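Local structure of malate dehydrogenase (Pyrococcus horikoshii, 1V9N) at residues Thr187-Ile192 with Leu230-Gly234; Ile164-Asn168 with Thr263-Tyr267; Gly51-His55 with His127-Ala131. The protein catalyses the NAD-dependent oxidation of (S)-malate to oxaloacetate and works as a homodimer of the LDH2/MDH2 oxidoreductase family. All blocks are in the same frame, centred on the assembly; numbering follows the deposited sequence.

All three contacts are largely buried and each has residues beside the NADPH, but they differ in chemistry. Interaction 1 joins two parts of the long connection between strand 181-185 and helix 242-258 by backbone hydrogen bonds, and interaction 2 sets the loop before strand 170-174 against the turn after helix 242-258 through a serine and a tryptophan edge. These two touch, since T187 OG1 lies 2.8 Å from N168 O, and both reach the second subunit. Interaction 3, about 15 Å from interaction 1 and 17 Å from interaction 2 between centres, lies nearer the middle of the chain and closes round the nicotinamide and its ribose.

Interaction 1: Thr187-Ile192 with Leu230-Gly234; sequences TSVVPI and LLPLG. With NDP (NADPH dihydro-nicotinamide-adenine-dinucleotide phosphate), chain B.
Two backbone hydrogen bonds pair T187-I192 with L230-G234 in a single beta bridge between S188 and P232. L233 N donates to T187 O at 3.0 Å, and V189 N donates to L231 O, also at 3.0 Å. A water strengthens the link: it accepts from V190 N and donates to L231 O at 2.7 Å, which gives that carbonyl two donors. Within 187-192, S188 OG bonds to V190 O at 2.6 Å, standing above the carbonyl plane; chi1 of 57° sets OG between the backbone N and the carbonyl carbon, from where it reaches V190 O.

Apolar packing centres on L230. Its CD1 branch meets I192 CB at 3.9 Å, while CD2 faces V190 CG2 at 4.2 Å across a crossing of about a right angle. Carbonyl groups add van der Waals contacts: V190 O touches L230 CD1, and P232 O lies 3.6 Å from V189 CG2. T167 extends the packing around S188 and L230.

Cofactor and second subunit both reach this contact. The P191 ring rests against the NADPH, with CD 3.2 Å from O2N of the nicotinamide-side phosphate. K244 of the second subunit hydrogen-bonds to S188 O and V189 O and also to the NADPH, while L233 packs on L233 of that subunit.

The backbone bonds thus tie the P191 segment, at the cofactor, to 230-234, with both segments touching the second subunit, and K244 of that subunit probably adds positive charge beside the pyrophosphate.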
# COMPACT_ATOMS: atom_id res chain seq x y z
N THR A 187 -8.43 -2.83 2.33
CA THR A 187 -7.77 -3.51 1.22
C THR A 187 -8.70 -4.52 0.54
O THR A 187 -8.30 -5.23 -0.39
CB THR A 187 -6.46 -4.19 1.67
OG1 THR A 187 -6.69 -4.93 2.88
CG2 THR A 187 -5.38 -3.15 1.93
N SER A 188 -9.93 -4.57 1.02
CA SER A 188 -10.95 -5.44 0.44
C SER A 188 -11.77 -4.49 -0.42
O SER A 188 -11.64 -3.26 -0.28
CB SER A 188 -11.83 -6.04 1.55
OG SER A 188 -12.43 -5.03 2.34
N VAL A 189 -12.59 -5.01 -1.33
CA VAL A 189 -13.38 -4.12 -2.17
C VAL A 189 -14.16 -3.17 -1.27
O VAL A 189 -14.21 -1.96 -1.51
CB VAL A 189 -14.36 -4.88 -3.09
CG1 VAL A 189 -15.12 -3.89 -3.98
CG2 VAL A 189 -13.61 -5.89 -3.95
N VAL A 190 -14.77 -3.71 -0.21
CA VAL A 190 -15.53 -2.90 0.73
C VAL A 190 -15.40 -3.45 2.15
O VAL A 190 -15.03 -4.61 2.34
CB VAL A 190 -17.03 -2.85 0.37
CG1 VAL A 190 -17.21 -2.30 -1.03
CG2 VAL A 190 -17.65 -4.25 0.48
N PRO A 191 -15.69 -2.62 3.16
CA PRO A 191 -15.61 -3.04 4.56
C PRO A 191 -16.84 -3.86 4.90
O PRO A 191 -17.90 -3.66 4.31
CB PRO A 191 -15.60 -1.71 5.33
CG PRO A 191 -15.20 -0.70 4.31
CD PRO A 191 -15.89 -1.16 3.07
N ILE A 192 -16.71 -4.79 5.85
CA ILE A 192 -17.86 -5.59 6.23
C ILE A 192 -18.88 -4.64 6.86
O ILE A 192 -20.08 -4.79 6.66
CB ILE A 192 -17.49 -6.69 7.25
CG1 ILE A 192 -18.65 -7.67 7.41
CG2 ILE A 192 -17.15 -6.07 8.60
CD1 ILE A 192 -19.02 -8.39 6.14
N LEU A 230 -15.91 -11.62 2.07
CA LEU A 230 -15.69 -10.45 1.22
C LEU A 230 -14.58 -10.78 0.22
O LEU A 230 -13.80 -11.71 0.43
CB LEU A 230 -15.29 -9.24 2.06
CG LEU A 230 -16.35 -8.66 3.00
CD1 LEU A 230 -15.72 -7.61 3.92
CD2 LEU A 230 -17.47 -8.04 2.18
N LEU A 231 -14.53 -10.00 -0.85
CA LEU A 231 -13.52 -10.19 -1.89
C LEU A 231 -12.43 -9.12 -1.72
O LEU A 231 -12.70 -8.00 -1.30
CB LEU A 231 -14.18 -10.06 -3.27
CG LEU A 231 -14.09 -11.23 -4.27
CD1 LEU A 231 -14.45 -12.55 -3.60
CD2 LEU A 231 -15.03 -10.95 -5.44
N PRO A 232 -11.17 -9.47 -2.02
CA PRO A 232 -10.07 -8.50 -1.89
C PRO A 232 -10.08 -7.53 -3.07
O PRO A 232 -10.58 -7.87 -4.14
CB PRO A 232 -8.84 -9.39 -1.90
CG PRO A 232 -9.23 -10.47 -2.86
CD PRO A 232 -10.65 -10.79 -2.42
N LEU A 233 -9.54 -6.34 -2.86
CA LEU A 233 -9.48 -5.35 -3.92
C LEU A 233 -8.95 -6.04 -5.17
O LEU A 233 -7.97 -6.78 -5.12
CB LEU A 233 -8.54 -4.19 -3.53
CG LEU A 233 -8.35 -3.08 -4.57
CD1 LEU A 233 -9.70 -2.46 -4.91
CD2 LEU A 233 -7.40 -2.02 -4.03
N GLY A 234 -9.59 -5.80 -6.31
CA GLY A 234 -9.16 -6.44 -7.54
C GLY A 234 -10.22 -7.43 -7.98
O GLY A 234 -10.35 -7.73 -9.17
PA NDP B . -13.96 4.26 0.44
O1A NDP B . -15.08 4.96 1.01
O2A NDP B . -14.06 3.41 -0.81
O5B NDP B . -12.76 5.35 0.23
C5B NDP B . -11.48 4.97 -0.30
C4B NDP B . -10.63 6.26 -0.30
O4B NDP B . -10.80 6.80 -1.62
C3B NDP B . -11.01 7.37 0.65
O3B NDP B . -9.77 7.98 1.13
C2B NDP B . -11.82 8.34 -0.12
O2B NDP B . -11.85 9.70 0.35
C1B NDP B . -11.27 8.14 -1.50
N9A NDP B . -12.25 8.31 -2.61
C8A NDP B . -13.62 7.94 -2.67
N7A NDP B . -14.14 8.24 -3.83
C5A NDP B . -13.14 8.82 -4.57
C6A NDP B . -13.04 9.35 -5.89
N6A NDP B . -14.10 9.34 -6.70
N1A NDP B . -11.84 9.87 -6.34
C2A NDP B . -10.74 9.88 -5.51
N3A NDP B . -10.74 9.40 -4.25
C4A NDP B . -11.97 8.87 -3.83
O3 NDP B . -13.20 3.35 1.48
PN NDP B . -13.48 2.06 2.36
O1N NDP B . -12.50 1.08 1.92
O2N NDP B . -14.93 1.78 2.09
O5D NDP B . -13.21 2.63 3.82
C5D NDP B . -14.09 2.36 4.95
C4D NDP B . -13.55 3.05 6.25
O4D NDP B . -13.49 2.05 7.25
C3D NDP B . -12.12 3.64 6.19
O3D NDP B . -12.13 4.91 6.87
C2D NDP B . -11.22 2.61 6.85
O2D NDP B . -10.08 3.20 7.43
C1D NDP B . -12.20 1.96 7.86
N1N NDP B . -11.92 0.53 8.15
C2N NDP B . -11.53 0.22 9.48
C3N NDP B . -11.25 -1.18 9.78
C7N NDP B . -10.86 -1.56 11.14
O7N NDP B . -10.61 -2.72 11.48
N7N NDP B . -10.73 -0.61 12.11
C4N NDP B . -11.40 -2.14 8.74
C5N NDP B . -11.78 -1.82 7.44
C6N NDP B . -12.04 -0.48 7.14
P2B NDP B . -12.99 10.36 1.17
O1X NDP B . -13.10 11.69 0.54
O2X NDP B . -12.59 10.47 2.61
O3X NDP B . -14.27 9.55 1.02
O HOH W 1 -15.06 -6.79 -0.71

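Interaction 2: Ile164-Asn168 with Thr263-Tyr267; sequences ILGTN and TWSKY. With NDP (NADPH dihydro-nicotinamide-adenine-dinucleotide phosphate), chain B.
A classic beta bulge, in which I164 and L165 both face V155, leads into the cofactor-binding loop before strand 170-174, and this loop rests on the turn at T263-Y267, which is closed by a hydrogen bond from Y267 N to W264 O. The indole of W264 meets I164 by its edge: CG2 of I164 lies near the ring plane, 3.4 Å from CZ3 and 3.7 Å from CH2 of W264. With chi1 of I164 at -82°, CG2 stands anti to the backbone N and is the branch that reaches the indole. On one face of the same ring, offset toward its rim, lies K266 CB, so the aliphatic base of the lysine and the isoleucine methyl meet different parts of the indole.

S265 provides the polar centre. Its CB lies 3.3 Å from G166 N, and its OG comes 3.2 Å from G166 N and 3.3 Å from N168 ND2. The hydroxyl is bonded to D253 OD2, which also accepts from N168 ND2; S249 O is a second acceptor for that amide. D253 OD2 thereby joins the serine to the asparagine, and together with S249 O it should hold the amide's orientation.

At the cofactor end, T167 OG1 lies 3.2 Å from C5N of the nicotinamide ring.

Helix 242-258 lies alongside, supplying S249 and D253 and receiving L165 on Y246 and L250. Helix 293-308 of the second subunit also packs here, its M303 on W264 and its E306 in a salt bridge with K266, while the 164-168 loop runs on into strand 170-174.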
# COMPACT_ATOMS: atom_id res chain seq x y z
N ILE A 164 -10.47 -15.59 6.00
CA ILE A 164 -9.21 -15.73 6.71
C ILE A 164 -8.43 -14.44 6.86
O ILE A 164 -7.72 -14.26 7.84
CB ILE A 164 -8.33 -16.82 6.05
CG1 ILE A 164 -8.77 -18.19 6.55
CG2 ILE A 164 -6.85 -16.58 6.35
CD1 ILE A 164 -7.84 -19.31 6.20
N LEU A 165 -8.58 -13.54 5.89
CA LEU A 165 -7.87 -12.26 5.91
C LEU A 165 -8.77 -11.14 6.44
O LEU A 165 -9.99 -11.20 6.34
CB LEU A 165 -7.39 -11.90 4.51
CG LEU A 165 -6.57 -12.96 3.76
CD1 LEU A 165 -6.30 -12.48 2.35
CD2 LEU A 165 -5.27 -13.22 4.50
N GLY A 166 -8.15 -10.10 6.99
CA GLY A 166 -8.92 -8.98 7.50
C GLY A 166 -9.12 -7.93 6.43
O GLY A 166 -8.49 -7.98 5.38
N THR A 167 -10.02 -6.98 6.67
CA THR A 167 -10.28 -5.92 5.71
C THR A 167 -9.13 -4.90 5.77
O THR A 167 -9.07 -3.94 5.01
CB THR A 167 -11.64 -5.25 5.98
OG1 THR A 167 -11.80 -5.03 7.39
CG2 THR A 167 -12.76 -6.16 5.48
N ASN A 168 -8.22 -5.17 6.71
CA ASN A 168 -7.00 -4.41 6.94
C ASN A 168 -6.80 -3.15 6.10
O ASN A 168 -6.21 -3.20 5.02
CB ASN A 168 -5.83 -5.37 6.74
CG ASN A 168 -5.99 -6.64 7.54
OD1 ASN A 168 -6.88 -6.73 8.39
ND2 ASN A 168 -5.14 -7.62 7.30
N THR A 263 -0.66 -10.88 16.59
CA THR A 263 -1.24 -11.99 15.84
C THR A 263 -1.85 -11.47 14.54
O THR A 263 -2.07 -10.27 14.40
CB THR A 263 -2.32 -12.76 16.66
OG1 THR A 263 -2.58 -14.02 16.03
CG2 THR A 263 -3.62 -11.97 16.72
N TRP A 264 -2.11 -12.37 13.60
CA TRP A 264 -2.70 -11.93 12.34
C TRP A 264 -4.22 -12.10 12.33
O TRP A 264 -4.80 -12.75 13.21
CB TRP A 264 -2.03 -12.63 11.15
CG TRP A 264 -2.13 -14.13 11.14
CD1 TRP A 264 -1.53 -14.99 12.00
CD2 TRP A 264 -2.87 -14.92 10.20
NE1 TRP A 264 -1.85 -16.29 11.66
CE2 TRP A 264 -2.67 -16.27 10.56
CE3 TRP A 264 -3.67 -14.63 9.09
CZ2 TRP A 264 -3.25 -17.33 9.85
CZ3 TRP A 264 -4.25 -15.68 8.38
CH2 TRP A 264 -4.03 -17.02 8.77
N SER A 265 -4.86 -11.48 11.35
CA SER A 265 -6.31 -11.47 11.20
C SER A 265 -7.11 -12.70 11.62
O SER A 265 -8.06 -12.60 12.40
CB SER A 265 -6.67 -11.11 9.77
OG SER A 265 -6.18 -9.81 9.48
N LYS A 266 -6.72 -13.87 11.11
CA LYS A 266 -7.42 -15.10 11.44
C LYS A 266 -7.66 -15.27 12.93
O LYS A 266 -8.69 -15.80 13.35
CB LYS A 266 -6.65 -16.30 10.88
CG LYS A 266 -7.33 -17.63 11.13
CD LYS A 266 -6.48 -18.78 10.62
CE LYS A 266 -7.09 -20.13 11.01
NZ LYS A 266 -6.24 -21.26 10.56
N TYR A 267 -6.71 -14.82 13.75
CA TYR A 267 -6.83 -14.97 15.19
C TYR A 267 -7.28 -13.75 15.98
O TYR A 267 -7.28 -13.77 17.21
CB TYR A 267 -5.51 -15.53 15.74
CG TYR A 267 -5.22 -16.90 15.19
CD1 TYR A 267 -5.87 -18.03 15.70
CD2 TYR A 267 -4.37 -17.07 14.10
CE1 TYR A 267 -5.68 -19.29 15.13
CE2 TYR A 267 -4.17 -18.33 13.52
CZ TYR A 267 -4.83 -19.43 14.04
OH TYR A 267 -4.65 -20.67 13.47
PA NDP B . -13.96 4.26 0.44
O1A NDP B . -15.08 4.96 1.01
O2A NDP B . -14.06 3.41 -0.81
O5B NDP B . -12.76 5.35 0.23
C5B NDP B . -11.48 4.97 -0.30
C4B NDP B . -10.63 6.26 -0.30
O4B NDP B . -10.80 6.80 -1.62
C3B NDP B . -11.01 7.37 0.65
O3B NDP B . -9.77 7.98 1.13
C2B NDP B . -11.82 8.34 -0.12
O2B NDP B . -11.85 9.70 0.35
C1B NDP B . -11.27 8.14 -1.50
N9A NDP B . -12.25 8.31 -2.61
C8A NDP B . -13.62 7.94 -2.67
N7A NDP B . -14.14 8.24 -3.83
C5A NDP B . -13.14 8.82 -4.57
C6A NDP B . -13.04 9.35 -5.89
N6A NDP B . -14.10 9.34 -6.70
N1A NDP B . -11.84 9.87 -6.34
C2A NDP B . -10.74 9.88 -5.51
N3A NDP B . -10.74 9.40 -4.25
C4A NDP B . -11.97 8.87 -3.83
O3 NDP B . -13.20 3.35 1.48
PN NDP B . -13.48 2.06 2.36
O1N NDP B . -12.50 1.08 1.92
O2N NDP B . -14.93 1.78 2.09
O5D NDP B . -13.21 2.63 3.82
C5D NDP B . -14.09 2.36 4.95
C4D NDP B . -13.55 3.05 6.25
O4D NDP B . -13.49 2.05 7.25
C3D NDP B . -12.12 3.64 6.19
O3D NDP B . -12.13 4.91 6.87
C2D NDP B . -11.22 2.61 6.85
O2D NDP B . -10.08 3.20 7.43
C1D NDP B . -12.20 1.96 7.86
N1N NDP B . -11.92 0.53 8.15
C2N NDP B . -11.53 0.22 9.48
C3N NDP B . -11.25 -1.18 9.78
C7N NDP B . -10.86 -1.56 11.14
O7N NDP B . -10.61 -2.72 11.48
N7N NDP B . -10.73 -0.61 12.11
C4N NDP B . -11.40 -2.14 8.74
C5N NDP B . -11.78 -1.82 7.44
C6N NDP B . -12.04 -0.48 7.14
P2B NDP B . -12.99 10.36 1.17
O1X NDP B . -13.10 11.69 0.54
O2X NDP B . -12.59 10.47 2.61
O3X NDP B . -14.27 9.55 1.02

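Interaction 3: Gly51-His55 with His127-Ala131; sequences GVESH and HYGIA. With NDP (NADPH dihydro-nicotinamide-adenine-dinucleotide phosphate), chain B.
A direct side-chain contact lining the nicotinamide pocket joins the loop between helices 34-49 and 60-69 to the loop leading from strand 117-125 to helix 132-139. H55 and H127 meet rim to rim, CD2 of H55 lying in the plane of the H127 ring at its edge, 3.6 Å from NE2 of H127. Their planes differ by 21° and neither ring lies over the other. A chi1 of -68° carries the H55 imidazole toward the cofactor. The ribose oxygen O4D lies over one face of that ring, offset toward the rim. S54 OG and H55 ND1 share a hydrogen bond of 3.2 Å, while Y63 bonds to H127 ND1; each imidazole is thereby steadied on its ND1 side.

I130 CG2 packs against both V52 CG1 (4.0 Å) and H55 CB (3.7 Å). A water accepts from I130 N and lies 3.0 Å from H55 O, to which it can donate.

The backbone of 127-131 makes two bonds to the NADPH: the amide N7N donates to G129 O at 3.0 Å, and A131 N donates to ribose O2D at 3.1 Å. Bonds at both the carboxamide and the ribose would limit rotation of the nicotinamide, leaving it set beside the two histidines.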
# COMPACT_ATOMS: atom_id res chain seq x y z
N GLY A 51 -18.89 10.73 6.65
CA GLY A 51 -19.78 9.84 5.92
C GLY A 51 -19.43 8.37 5.99
O GLY A 51 -19.80 7.60 5.10
N VAL A 52 -18.70 7.96 7.02
CA VAL A 52 -18.34 6.56 7.18
C VAL A 52 -19.22 5.95 8.27
O VAL A 52 -18.75 5.64 9.37
CB VAL A 52 -16.85 6.39 7.57
CG1 VAL A 52 -16.45 4.92 7.50
CG2 VAL A 52 -15.96 7.22 6.66
N GLU A 53 -20.50 5.79 7.95
CA GLU A 53 -21.48 5.24 8.89
C GLU A 53 -21.01 3.96 9.57
O GLU A 53 -21.14 3.82 10.78
CB GLU A 53 -22.81 4.96 8.18
CG GLU A 53 -23.56 6.19 7.71
CD GLU A 53 -24.90 5.85 7.10
OE1 GLU A 53 -24.93 5.18 6.05
OE2 GLU A 53 -25.94 6.25 7.68
N SER A 54 -20.48 3.04 8.78
CA SER A 54 -20.00 1.77 9.30
C SER A 54 -19.04 1.87 10.49
O SER A 54 -18.98 0.96 11.33
CB SER A 54 -19.34 0.96 8.18
OG SER A 54 -18.42 1.74 7.44
N HIS A 55 -18.29 2.97 10.59
CA HIS A 55 -17.35 3.13 11.69
C HIS A 55 -17.65 4.26 12.66
O HIS A 55 -16.79 4.66 13.45
CB HIS A 55 -15.92 3.28 11.14
CG HIS A 55 -15.40 2.02 10.51
ND1 HIS A 55 -15.89 1.53 9.31
CD2 HIS A 55 -14.50 1.11 10.95
CE1 HIS A 55 -15.32 0.37 9.05
NE2 HIS A 55 -14.47 0.09 10.02
N HIS A 127 -10.34 -2.71 18.31
CA HIS A 127 -10.78 -1.99 17.11
C HIS A 127 -10.61 -0.49 17.31
O HIS A 127 -11.11 0.06 18.29
CB HIS A 127 -12.25 -2.34 16.84
CG HIS A 127 -12.83 -1.66 15.64
ND1 HIS A 127 -13.50 -0.45 15.71
CD2 HIS A 127 -12.85 -2.02 14.33
CE1 HIS A 127 -13.91 -0.11 14.50
NE2 HIS A 127 -13.53 -1.04 13.65
N TYR A 128 -9.91 0.18 16.39
CA TYR A 128 -9.69 1.61 16.56
C TYR A 128 -10.42 2.58 15.63
O TYR A 128 -10.00 3.72 15.47
CB TYR A 128 -8.18 1.92 16.58
CG TYR A 128 -7.42 1.91 15.25
CD1 TYR A 128 -8.07 1.81 14.02
CD2 TYR A 128 -6.03 2.08 15.24
CE1 TYR A 128 -7.36 1.90 12.81
CE2 TYR A 128 -5.31 2.17 14.04
CZ TYR A 128 -5.98 2.09 12.83
OH TYR A 128 -5.28 2.24 11.65
N GLY A 129 -11.51 2.13 15.02
CA GLY A 129 -12.25 3.01 14.14
C GLY A 129 -11.59 3.24 12.80
O GLY A 129 -10.92 2.35 12.28
N ILE A 130 -11.76 4.44 12.23
CA ILE A 130 -11.16 4.72 10.93
C ILE A 130 -9.66 4.95 11.03
O ILE A 130 -9.18 5.63 11.93
CB ILE A 130 -11.83 5.95 10.25
CG1 ILE A 130 -11.76 7.17 11.16
CG2 ILE A 130 -13.29 5.64 9.92
CD1 ILE A 130 -12.38 8.41 10.54
N ALA A 131 -8.92 4.34 10.11
CA ALA A 131 -7.46 4.46 10.08
C ALA A 131 -7.03 5.89 9.76
O ALA A 131 -6.01 6.37 10.26
CB ALA A 131 -6.88 3.49 9.04
PA NDP B . -13.96 4.26 0.44
O1A NDP B . -15.08 4.96 1.01
O2A NDP B . -14.06 3.41 -0.81
O5B NDP B . -12.76 5.35 0.23
C5B NDP B . -11.48 4.97 -0.30
C4B NDP B . -10.63 6.26 -0.30
O4B NDP B . -10.80 6.80 -1.62
C3B NDP B . -11.01 7.37 0.65
O3B NDP B . -9.77 7.98 1.13
C2B NDP B . -11.82 8.34 -0.12
O2B NDP B . -11.85 9.70 0.35
C1B NDP B . -11.27 8.14 -1.50
N9A NDP B . -12.25 8.31 -2.61
C8A NDP B . -13.62 7.94 -2.67
N7A NDP B . -14.14 8.24 -3.83
C5A NDP B . -13.14 8.82 -4.57
C6A NDP B . -13.04 9.35 -5.89
N6A NDP B . -14.10 9.34 -6.70
N1A NDP B . -11.84 9.87 -6.34
C2A NDP B . -10.74 9.88 -5.51
N3A NDP B . -10.74 9.40 -4.25
C4A NDP B . -11.97 8.87 -3.83
O3 NDP B . -13.20 3.35 1.48
PN NDP B . -13.48 2.06 2.36
O1N NDP B . -12.50 1.08 1.92
O2N NDP B . -14.93 1.78 2.09
O5D NDP B . -13.21 2.63 3.82
C5D NDP B . -14.09 2.36 4.95
C4D NDP B . -13.55 3.05 6.25
O4D NDP B . -13.49 2.05 7.25
C3D NDP B . -12.12 3.64 6.19
O3D NDP B . -12.13 4.91 6.87
C2D NDP B . -11.22 2.61 6.85
O2D NDP B . -10.08 3.20 7.43
C1D NDP B . -12.20 1.96 7.86
N1N NDP B . -11.92 0.53 8.15
C2N NDP B . -11.53 0.22 9.48
C3N NDP B . -11.25 -1.18 9.78
C7N NDP B . -10.86 -1.56 11.14
O7N NDP B . -10.61 -2.72 11.48
N7N NDP B . -10.73 -0.61 12.11
C4N NDP B . -11.40 -2.14 8.74
C5N NDP B . -11.78 -1.82 7.44
C6N NDP B . -12.04 -0.48 7.14
P2B NDP B . -12.99 10.36 1.17
O1X NDP B . -13.10 11.69 0.54
O2X NDP B . -12.59 10.47 2.61
O3X NDP B . -14.27 9.55 1.02
O HOH W 2 -14.01 5.67 13.45